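Local structure of 4-alpha-glucanotransferase (Aquifex aeolicus, 1TZ7) at residues Glu139-Phe144 with Arg194-Val199; Ser82-Asn87 with Ile290-His295; Gly373-Glu378 with His391-Asn396. The protein belongs to the amylomaltase (D-enzyme) family and is built round an eight-stranded parallel beta/alpha barrel with additional, largely helical, regions. One frame throughout, in Å; residues are numbered along the deposited sequence.

Contact 1 joins helices 138-147 and 192-218 in the largely helical run between barrel strands 60-62 and 222-227. Contact 2 sets the loop after strand 60-62 against helix 287-297, just ahead of barrel strand 302-305, and so brackets contact 1 in sequence. Their centres lie about 18 Å apart, and helix 149-165 touches both. Contact 3 follows later in the chain, on the connection from barrel strand 373-376 to 397-400; its centre is about 29 Å from that of contact 2 and about 44 Å from that of contact 1, on the opposite side of the chain's centre from contact 1. The three therefore sample the helical addition, its junction with the barrel, and the barrel itself.

Contact 1: Glu139-Phe144 with Arg194-Val199; sequences ELLEDF and RFYFHV
Leu141 and Val199 form the tight part of this helix pair: Leu141 CD2 rests 3.5 Å from Val199 CG2, and Leu141 CG follows at 3.7 Å from the same methyl. That leucine branch also reaches the Tyr196 ring, with Leu141 CD2 at 4.1 Å from Tyr196 CD1. Phe144 adds a lighter touch, its CE2 lying 4.2 Å from Val199 O. All three aliphatic and phenyl groups are buried. Toward solvent the contact changes character, because Glu142 and Tyr196 are both partly exposed and meet through their polar ends. Tyr196 OH donates over 2.9 Å to Glu142 OE1, which accepts through its syn lone pair; Glu142 OE2, though 3.3 Å from the same hydroxyl, is not placed to bond it. A bend at chi2 (65°) swings the carboxylate across to the phenol, where OE1 lies at the ring's edge, near its plane, with the carboxylate turned 77° from the ring. The axes of the two segments approach to 11.1 Å and cross at 74°, so few residues meet (241 Å² buried). Helix 149-165 packs against both partners: Phe144 touches Leu152, Val199 touches Ala156, and farther along helix 192-218 Phe203 meets the Phe144 ring edge-to-face.

Contact 2: Ser82-Asn87 with Ile290-His295; sequences SLFAGN and IRRVLH. Unlike the reference sequence in segment 290-295: Leu294 (reference His).
In this beta/alpha-barrel protein, the loop following barrel strand 60-62 lays Leu83 and Phe84 on Arg292 and His295 of helix 287-297, which leads toward barrel strand 302-305. An ST turn shapes the loop: Ser82 OG accepts from Phe84 N and, in the accompanying ST motif, from Ala85 N. Phe84 then carries the contact. Its edge points at the face of His295 in an edge-to-face pair, with centroids 4.9 Å apart and planes at 58°; the closest approach is Phe84 CD2 to His295 CG, 3.4 Å. Phe84 CB sits over the same imidazole as a CH-pi contact, and Phe84 CZ lies 3.7 Å from Arg292 CG. With CG trans to the backbone N (chi1 173°), His295 turns its ring toward the loop, and a bond between ND1 and Tyr150 OH helps fix its rotation. Leu83 CD1 covers one face of the Arg292 guanidinium, 3.7 Å from Arg292 CZ and centred over the group. The polar end of Arg292 is held mainly outside the contact, where NH1 bonds Pro228 O; NH1 also gives to a water that donates to Leu83 O, whereas buried NE has no partner in the model. Across the contact, His295 NE2 donates to Phe84 O over 2.7 Å, the oxygen lying 27° out of the imidazole plane.

Contact 3: Gly373-Glu378 with His391-Asn396; sequences GSRVIE and HNVEEN
Gly373 and Arg375 run along barrel strand 373-376 opposite Asn396 and Val393, which lie on the last stretch of the connection into barrel strand 397-400. The two segments run in opposite senses, as the CA distances show: the CA atoms of Gly373 and Asn396 are 7.0 Å apart, and those of Arg375 and Val393 7.3 Å. At the strand start Gly373 N comes to 3.5 Å from Asn396 O. The strand itself is bonded by backbone to its parallel barrel neighbour, Gly373 to Val398 and Arg375 to both Val398 and Tyr400, so its edge on that side is taken up by the sheet, and the loop meets the face from which Arg375 rises. Ser374 OG bonds Ala352 O and its backbone N bonds Asp354 OD2, linking the strand to the region of barrel strand 350-352.

Arg375 carries nearly all of the side-chain contact. Its aliphatic part lies alongside Val393, Arg375 CG being 4.1 Å from Val393 CG2, and a bend at chi2 (-74°) then sends the guanidinium over the loop. There a salt bridge forms with Glu394, which is exposed. Arg375 NH1 reaches Glu394 OE1 at 3.1 Å and Arg375 NH2 the same oxygen at 3.2 Å, both bonds weak; both nitrogens converge on one oxygen, and the planes, 54° apart, are far from coplanar. Arg375 NE has a long, weak ion pair with Glu387. Arg375 NH2 also makes a weak bond of 3.3 Å to Asn392 O, which lies in plane at the guanidinium edge.

Contact 1: Glu139-Phe144 with Arg194-Val199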
loop_
_atom_site.group_PDB
_atom_site.type_symbol
_atom_site.label_atom_id
_atom_site.label_comp_id
_atom_site.label_asym_id
_atom_site.label_seq_id
_atom_site.Cartn_x
_atom_site.Cartn_y
_atom_site.Cartn_z
ATOM N N GLU A 139 -10.519 -16.386 -24.675
ATOM C CA GLU A 139 -10.309 -15.229 -25.547
ATOM C C GLU A 139 -10.244 -13.922 -24.741
ATOM O O GLU A 139 -9.496 -13.009 -25.088
ATOM C CB GLU A 139 -11.421 -15.142 -26.603
ATOM C CG GLU A 139 -12.835 -15.047 -26.024
ATOM C CD GLU A 139 -13.894 -15.633 -26.952
ATOM O OE1 GLU A 139 -13.600 -15.830 -28.155
ATOM O OE2 GLU A 139 -15.020 -15.897 -26.476
ATOM N N LEU A 140 -11.031 -13.847 -23.668
ATOM C CA LEU A 140 -11.006 -12.681 -22.775
ATOM C C LEU A 140 -9.716 -12.616 -21.969
ATOM O O LEU A 140 -9.278 -11.537 -21.572
ATOM C CB LEU A 140 -12.234 -12.680 -21.839
ATOM C CG LEU A 140 -13.266 -11.673 -22.363
ATOM C CD1 LEU A 140 -14.700 -12.134 -22.352
ATOM C CD2 LEU A 140 -13.072 -10.250 -21.859
ATOM N N LEU A 141 -9.111 -13.775 -21.738
ATOM C CA LEU A 141 -7.816 -13.849 -21.071
ATOM C C LEU A 141 -6.693 -13.331 -21.976
ATOM O O LEU A 141 -5.715 -12.764 -21.496
ATOM C CB LEU A 141 -7.518 -15.295 -20.644
ATOM C CG LEU A 141 -7.405 -15.541 -19.139
ATOM C CD1 LEU A 141 -8.692 -15.147 -18.416
ATOM C CD2 LEU A 141 -7.061 -16.998 -18.868
ATOM N N GLU A 142 -6.845 -13.530 -23.285
ATOM C CA GLU A 142 -5.804 -13.150 -24.249
ATOM C C GLU A 142 -5.740 -11.628 -24.429
ATOM O O GLU A 142 -4.662 -11.060 -24.592
ATOM C CB GLU A 142 -6.051 -13.831 -25.604
ATOM C CG GLU A 142 -4.792 -14.393 -26.255
ATOM C CD GLU A 142 -4.174 -15.529 -25.454
ATOM O OE1 GLU A 142 -3.001 -15.398 -25.044
ATOM O OE2 GLU A 142 -4.863 -16.549 -25.236
ATOM N N ASP A 143 -6.902 -10.978 -24.396
ATOM C CA ASP A 143 -6.969 -9.513 -24.454
ATOM C C ASP A 143 -6.381 -8.899 -23.188
ATOM O O ASP A 143 -5.709 -7.870 -23.239
ATOM C CB ASP A 143 -8.421 -9.049 -24.630
ATOM C CG ASP A 143 -8.975 -9.364 -26.015
ATOM O OD1 ASP A 143 -8.499 -10.334 -26.644
ATOM O OD2 ASP A 143 -9.884 -8.696 -26.549
ATOM N N PHE A 144 -6.643 -9.540 -22.053
ATOM C CA PHE A 144 -6.105 -9.097 -20.772
ATOM C C PHE A 144 -4.581 -9.179 -20.775
ATOM O O PHE A 144 -3.904 -8.267 -20.315
ATOM C CB PHE A 144 -6.679 -9.952 -19.637
ATOM C CG PHE A 144 -6.262 -9.502 -18.267
ATOM C CD1 PHE A 144 -6.826 -8.370 -17.690
ATOM C CD2 PHE A 144 -5.307 -10.214 -17.548
ATOM C CE1 PHE A 144 -6.442 -7.955 -16.424
ATOM C CE2 PHE A 144 -4.922 -9.801 -16.280
ATOM C CZ PHE A 144 -5.489 -8.673 -15.720
ATOM N N ARG A 194 -0.491 -24.159 -16.210
ATOM C CA ARG A 194 -0.236 -23.476 -14.943
ATOM C C ARG A 194 -0.020 -21.977 -15.167
ATOM O O ARG A 194 -0.432 -21.149 -14.351
ATOM C CB ARG A 194 0.993 -24.078 -14.255
ATOM C CG ARG A 194 0.768 -25.472 -13.700
ATOM C CD ARG A 194 0.102 -25.490 -12.341
ATOM N NE ARG A 194 -1.358 -25.467 -12.443
ATOM C CZ ARG A 194 -2.166 -24.849 -11.578
ATOM N NH1 ARG A 194 -1.664 -24.189 -10.535
ATOM N NH2 ARG A 194 -3.481 -24.888 -11.759
ATOM N N PHE A 195 0.629 -21.640 -16.277
ATOM C CA PHE A 195 0.835 -20.249 -16.661
ATOM C C PHE A 195 -0.505 -19.531 -16.746
ATOM O O PHE A 195 -0.673 -18.447 -16.193
ATOM C CB PHE A 195 1.572 -20.176 -18.012
ATOM C CG PHE A 195 1.537 -18.812 -18.660
ATOM C CD1 PHE A 195 2.446 -17.827 -18.291
ATOM C CD2 PHE A 195 0.605 -18.522 -19.650
ATOM C CE1 PHE A 195 2.418 -16.578 -18.893
ATOM C CE2 PHE A 195 0.575 -17.272 -20.252
ATOM C CZ PHE A 195 1.480 -16.303 -19.873
ATOM N N TYR A 196 -1.461 -20.154 -17.425
ATOM C CA TYR A 196 -2.736 -19.511 -17.711
ATOM C C TYR A 196 -3.653 -19.470 -16.483
ATOM O O TYR A 196 -4.565 -18.647 -16.416
ATOM C CB TYR A 196 -3.442 -20.213 -18.876
ATOM C CG TYR A 196 -3.107 -19.618 -20.226
ATOM C CD1 TYR A 196 -3.588 -18.365 -20.593
ATOM C CD2 TYR A 196 -2.304 -20.301 -21.131
ATOM C CE1 TYR A 196 -3.282 -17.810 -21.829
ATOM C CE2 TYR A 196 -1.991 -19.755 -22.371
ATOM C CZ TYR A 196 -2.485 -18.509 -22.712
ATOM O OH TYR A 196 -2.180 -17.962 -23.935
ATOM N N PHE A 197 -3.411 -20.356 -15.514
ATOM C CA PHE A 197 -4.119 -20.283 -14.236
ATOM C C PHE A 197 -3.759 -18.993 -13.517
ATOM O O PHE A 197 -4.611 -18.355 -12.917
ATOM C CB PHE A 197 -3.783 -21.485 -13.338
ATOM C CG PHE A 197 -4.176 -21.287 -11.888
ATOM C CD1 PHE A 197 -5.501 -21.432 -11.486
ATOM C CD2 PHE A 197 -3.223 -20.938 -10.934
ATOM C CE1 PHE A 197 -5.869 -21.242 -10.150
ATOM C CE2 PHE A 197 -3.588 -20.747 -9.598
ATOM C CZ PHE A 197 -4.912 -20.899 -9.212
ATOM N N HIS A 198 -2.489 -18.618 -13.586
ATOM C CA HIS A 198 -1.998 -17.456 -12.862
ATOM C C HIS A 198 -2.380 -16.145 -13.530
ATOM O O HIS A 198 -2.556 -15.135 -12.854
ATOM C CB HIS A 198 -0.494 -17.558 -12.655
ATOM C CG HIS A 198 -0.115 -18.609 -11.671
ATOM N ND1 HIS A 198 -0.556 -18.592 -10.367
ATOM C CD2 HIS A 198 0.621 -19.737 -11.806
ATOM C CE1 HIS A 198 -0.091 -19.651 -9.733
ATOM N NE2 HIS A 198 0.626 -20.363 -10.584
ATOM N N VAL A 199 -2.530 -16.153 -14.854
ATOM C CA VAL A 199 -3.083 -14.976 -15.538
ATOM C C VAL A 199 -4.585 -14.867 -15.257
ATOM O O VAL A 199 -5.107 -13.778 -15.092
ATOM C CB VAL A 199 -2.812 -14.975 -17.108
ATOM C CG1 VAL A 199 -1.522 -15.702 -17.446
ATOM C CG2 VAL A 199 -3.979 -15.557 -17.864
#

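Contact 2: Ser82-Asn87 with Ile290-His295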
loop_
_atom_site.group_PDB
_atom_site.type_symbol
_atom_site.label_atom_id
_atom_site.label_comp_id
_atom_site.label_asym_id
_atom_site.label_seq_id
_atom_site.Cartn_x
_atom_site.Cartn_y
_atom_site.Cartn_z
ATOM N N SER A 82 5.677 -9.362 -6.217
ATOM C CA SER A 82 5.407 -8.537 -7.408
ATOM C C SER A 82 4.858 -7.161 -7.036
ATOM O O SER A 82 3.914 -7.051 -6.256
ATOM C CB SER A 82 4.423 -9.244 -8.333
ATOM O OG SER A 82 4.129 -8.448 -9.467
ATOM N N LEU A 83 5.453 -6.113 -7.614
ATOM C CA LEU A 83 4.980 -4.738 -7.411
ATOM C C LEU A 83 3.839 -4.397 -8.366
ATOM O O LEU A 83 3.268 -3.311 -8.295
ATOM C CB LEU A 83 6.134 -3.741 -7.614
ATOM C CG LEU A 83 7.301 -3.866 -6.637
ATOM C CD1 LEU A 83 8.469 -2.996 -7.082
ATOM C CD2 LEU A 83 6.859 -3.495 -5.218
ATOM N N PHE A 84 3.515 -5.327 -9.258
ATOM C CA PHE A 84 2.515 -5.083 -10.296
ATOM C C PHE A 84 1.228 -5.885 -10.053
ATOM O O PHE A 84 0.127 -5.391 -10.284
ATOM C CB PHE A 84 3.095 -5.424 -11.671
ATOM C CG PHE A 84 4.103 -4.431 -12.162
ATOM C CD1 PHE A 84 5.416 -4.462 -11.698
ATOM C CD2 PHE A 84 3.744 -3.449 -13.086
ATOM C CE1 PHE A 84 6.355 -3.534 -12.151
ATOM C CE2 PHE A 84 4.681 -2.521 -13.540
ATOM C CZ PHE A 84 5.986 -2.567 -13.070
ATOM N N ALA A 85 1.378 -7.113 -9.577
ATOM C CA ALA A 85 0.252 -8.043 -9.481
ATOM C C ALA A 85 -0.709 -7.640 -8.355
ATOM O O ALA A 85 -0.356 -6.867 -7.472
ATOM C CB ALA A 85 0.759 -9.458 -9.259
ATOM N N GLY A 86 -1.923 -8.179 -8.407
ATOM C CA GLY A 86 -2.882 -8.026 -7.337
ATOM C C GLY A 86 -2.911 -9.233 -6.404
ATOM O O GLY A 86 -2.470 -10.325 -6.764
ATOM N N ASN A 87 -3.443 -9.020 -5.206
ATOM C CA ASN A 87 -3.438 -10.026 -4.144
ATOM C C ASN A 87 -4.721 -10.868 -4.195
ATOM O O ASN A 87 -5.816 -10.348 -3.990
ATOM C CB ASN A 87 -3.329 -9.316 -2.781
ATOM C CG ASN A 87 -2.949 -10.252 -1.653
ATOM O OD1 ASN A 87 -2.681 -11.444 -1.868
ATOM N ND2 ASN A 87 -2.925 -9.719 -0.433
ATOM N N ILE A 290 8.703 4.566 -14.811
ATOM C CA ILE A 290 7.600 5.076 -15.613
ATOM C C ILE A 290 6.516 4.006 -15.785
ATOM O O ILE A 290 5.334 4.292 -15.659
ATOM C CB ILE A 290 8.112 5.546 -16.988
ATOM C CG1 ILE A 290 8.873 6.863 -16.838
ATOM C CG2 ILE A 290 6.937 5.708 -17.982
ATOM C CD1 ILE A 290 9.773 7.185 -18.002
ATOM N N ARG A 291 6.934 2.775 -16.072
ATOM C CA ARG A 291 5.991 1.666 -16.226
ATOM C C ARG A 291 5.256 1.367 -14.912
ATOM O O ARG A 291 4.077 1.030 -14.922
ATOM C CB ARG A 291 6.712 0.409 -16.734
ATOM C CG ARG A 291 6.985 0.420 -18.248
ATOM C CD ARG A 291 7.084 -0.965 -18.872
ATOM N NE ARG A 291 8.097 -1.795 -18.215
ATOM C CZ ARG A 291 9.410 -1.719 -18.454
ATOM N NH1 ARG A 291 10.248 -2.516 -17.803
ATOM N NH2 ARG A 291 9.886 -0.850 -19.345
ATOM N N ARG A 292 5.963 1.500 -13.784
ATOM C CA ARG A 292 5.346 1.334 -12.458
ATOM C C ARG A 292 4.220 2.336 -12.255
ATOM O O ARG A 292 3.156 1.995 -11.746
ATOM C CB ARG A 292 6.384 1.536 -11.350
ATOM C CG ARG A 292 7.119 0.310 -10.956
ATOM C CD ARG A 292 7.801 0.426 -9.600
ATOM N NE ARG A 292 6.864 0.241 -8.491
ATOM C CZ ARG A 292 7.166 0.450 -7.213
ATOM N NH1 ARG A 292 6.252 0.248 -6.276
ATOM N NH2 ARG A 292 8.387 0.860 -6.869
ATOM N N VAL A 293 4.471 3.581 -12.639
ATOM C CA VAL A 293 3.517 4.657 -12.422
ATOM C C VAL A 293 2.319 4.487 -13.342
ATOM O O VAL A 293 1.183 4.553 -12.899
ATOM C CB VAL A 293 4.172 6.045 -12.638
ATOM C CG1 VAL A 293 3.119 7.157 -12.644
ATOM C CG2 VAL A 293 5.214 6.307 -11.563
ATOM N N LEU A 294 2.586 4.253 -14.627
ATOM C CA LEU A 294 1.522 4.006 -15.612
ATOM C C LEU A 294 0.611 2.855 -15.149
ATOM O O LEU A 294 -0.611 2.971 -15.178
ATOM C CB LEU A 294 2.133 3.678 -16.996
ATOM C CG LEU A 294 1.398 4.196 -18.245
ATOM C CD1 LEU A 294 1.459 5.691 -18.327
ATOM C CD2 LEU A 294 1.994 3.579 -19.499
ATOM N N HIS A 295 1.223 1.756 -14.715
ATOM C CA HIS A 295 0.474 0.583 -14.250
ATOM C C HIS A 295 -0.429 0.936 -13.076
ATOM O O HIS A 295 -1.616 0.622 -13.074
ATOM C CB HIS A 295 1.439 -0.524 -13.838
ATOM C CG HIS A 295 0.773 -1.701 -13.188
ATOM N ND1 HIS A 295 0.194 -2.721 -13.913
ATOM C CD2 HIS A 295 0.603 -2.022 -11.884
ATOM C CE1 HIS A 295 -0.306 -3.618 -13.082
ATOM N NE2 HIS A 295 -0.070 -3.218 -11.845
HETATM O O HOH W 1 3.644 -1.025 -7.110
#

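Contact 3: Gly373-Glu378 with His391-Asn396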
loop_
_atom_site.group_PDB
_atom_site.type_symbol
_atom_site.label_atom_id
_atom_site.label_comp_id
_atom_site.label_asym_id
_atom_site.label_seq_id
_atom_site.Cartn_x
_atom_site.Cartn_y
_atom_site.Cartn_z
ATOM N N GLY A 373 3.301 16.858 0.796
ATOM C CA GLY A 373 3.880 16.045 1.845
ATOM C C GLY A 373 2.820 15.377 2.703
ATOM O O GLY A 373 1.622 15.479 2.428
ATOM N N SER A 374 3.270 14.691 3.741
ATOM C CA SER A 374 2.378 14.066 4.708
ATOM C C SER A 374 2.563 14.723 6.084
ATOM O O SER A 374 3.676 15.048 6.481
ATOM C CB SER A 374 2.669 12.556 4.802
ATOM O OG SER A 374 2.345 11.896 3.590
ATOM N N ARG A 375 1.461 14.918 6.795
ATOM C CA ARG A 375 1.507 15.321 8.200
ATOM C C ARG A 375 0.554 14.463 9.024
ATOM O O ARG A 375 -0.463 13.999 8.528
ATOM C CB ARG A 375 1.138 16.796 8.354
ATOM C CG ARG A 375 1.988 17.745 7.532
ATOM C CD ARG A 375 3.395 17.954 8.073
ATOM N NE ARG A 375 4.230 18.668 7.112
ATOM C CZ ARG A 375 4.266 20.000 6.978
ATOM N NH1 ARG A 375 5.054 20.550 6.066
ATOM N NH2 ARG A 375 3.522 20.780 7.757
ATOM N N VAL A 376 0.898 14.263 10.286
ATOM C CA VAL A 376 0.148 13.374 11.163
ATOM C C VAL A 376 -0.010 14.046 12.514
ATOM O O VAL A 376 0.971 14.357 13.173
ATOM C CB VAL A 376 0.879 12.004 11.341
ATOM C CG1 VAL A 376 0.000 11.016 12.104
ATOM C CG2 VAL A 376 1.265 11.424 9.985
ATOM N N ILE A 377 -1.249 14.278 12.924
ATOM C CA ILE A 377 -1.508 15.063 14.134
ATOM C C ILE A 377 -1.054 14.328 15.398
ATOM O O ILE A 377 -0.827 14.947 16.437
ATOM C CB ILE A 377 -3.000 15.444 14.233
ATOM C CG1 ILE A 377 -3.182 16.596 15.223
ATOM C CG2 ILE A 377 -3.840 14.240 14.647
ATOM C CD1 ILE A 377 -4.430 17.376 15.012
ATOM N N GLU A 378 -0.911 13.009 15.298
ATOM C CA GLU A 378 -0.367 12.204 16.401
ATOM C C GLU A 378 1.087 12.600 16.754
ATOM O O GLU A 378 1.539 12.382 17.875
ATOM C CB GLU A 378 -0.427 10.715 16.044
ATOM C CG GLU A 378 -0.273 9.796 17.233
ATOM C CD GLU A 378 -0.540 8.353 16.890
ATOM O OE1 GLU A 378 0.402 7.539 16.974
ATOM O OE2 GLU A 378 -1.696 8.027 16.540
ATOM N N HIS A 391 -1.851 24.531 12.709
ATOM C CA HIS A 391 -1.527 25.872 12.231
ATOM C C HIS A 391 -0.214 25.950 11.446
ATOM O O HIS A 391 0.103 26.991 10.867
ATOM C CB HIS A 391 -1.547 26.884 13.384
ATOM C CG HIS A 391 -0.318 26.886 14.247
ATOM N ND1 HIS A 391 -0.348 26.532 15.576
ATOM C CD2 HIS A 391 0.958 27.267 13.991
ATOM C CE1 HIS A 391 0.859 26.667 16.095
ATOM N NE2 HIS A 391 1.668 27.110 15.154
ATOM N N ASN A 392 0.530 24.845 11.417
ATOM C CA ASN A 392 1.783 24.768 10.665
ATOM C C ASN A 392 1.653 23.947 9.369
ATOM O O ASN A 392 2.600 23.850 8.600
ATOM C CB ASN A 392 2.897 24.170 11.556
ATOM C CG ASN A 392 3.509 25.195 12.490
ATOM O OD1 ASN A 392 3.624 26.362 12.146
ATOM N ND2 ASN A 392 3.907 24.755 13.692
ATOM N N VAL A 393 0.472 23.364 9.139
ATOM C CA VAL A 393 0.252 22.535 7.956
ATOM C C VAL A 393 -0.226 23.395 6.777
ATOM O O VAL A 393 -1.337 23.946 6.797
ATOM C CB VAL A 393 -0.785 21.405 8.229
ATOM C CG1 VAL A 393 -1.008 20.568 6.977
ATOM C CG2 VAL A 393 -0.325 20.521 9.378
ATOM N N GLU A 394 0.624 23.502 5.757
ATOM C CA GLU A 394 0.324 24.288 4.560
ATOM C C GLU A 394 -0.686 23.556 3.688
ATOM O O GLU A 394 -0.984 22.385 3.916
ATOM C CB GLU A 394 1.614 24.539 3.746
ATOM C CG GLU A 394 2.759 25.144 4.550
ATOM C CD GLU A 394 3.773 24.106 5.015
ATOM O OE1 GLU A 394 3.358 22.996 5.392
ATOM O OE2 GLU A 394 4.989 24.410 5.006
ATOM N N GLU A 395 -1.198 24.252 2.679
ATOM C CA GLU A 395 -2.286 23.729 1.837
ATOM C C GLU A 395 -1.878 22.454 1.110
ATOM O O GLU A 395 -2.654 21.485 1.051
ATOM C CB GLU A 395 -2.725 24.777 0.816
ATOM C CG GLU A 395 -3.693 25.827 1.366
ATOM C CD GLU A 395 -2.987 27.038 1.973
ATOM O OE1 GLU A 395 -3.689 28.023 2.321
ATOM O OE2 GLU A 395 -1.738 27.008 2.107
ATOM N N ASN A 396 -0.670 22.447 0.547
ATOM C CA ASN A 396 -0.214 21.315 -0.254
ATOM C C ASN A 396 0.310 20.182 0.626
ATOM O O ASN A 396 1.514 19.898 0.661
ATOM C CB ASN A 396 0.848 21.749 -1.268
ATOM C CG ASN A 396 0.969 20.778 -2.432
ATOM O OD1 ASN A 396 0.027 20.049 -2.746
ATOM N ND2 ASN A 396 2.126 20.762 -3.069
#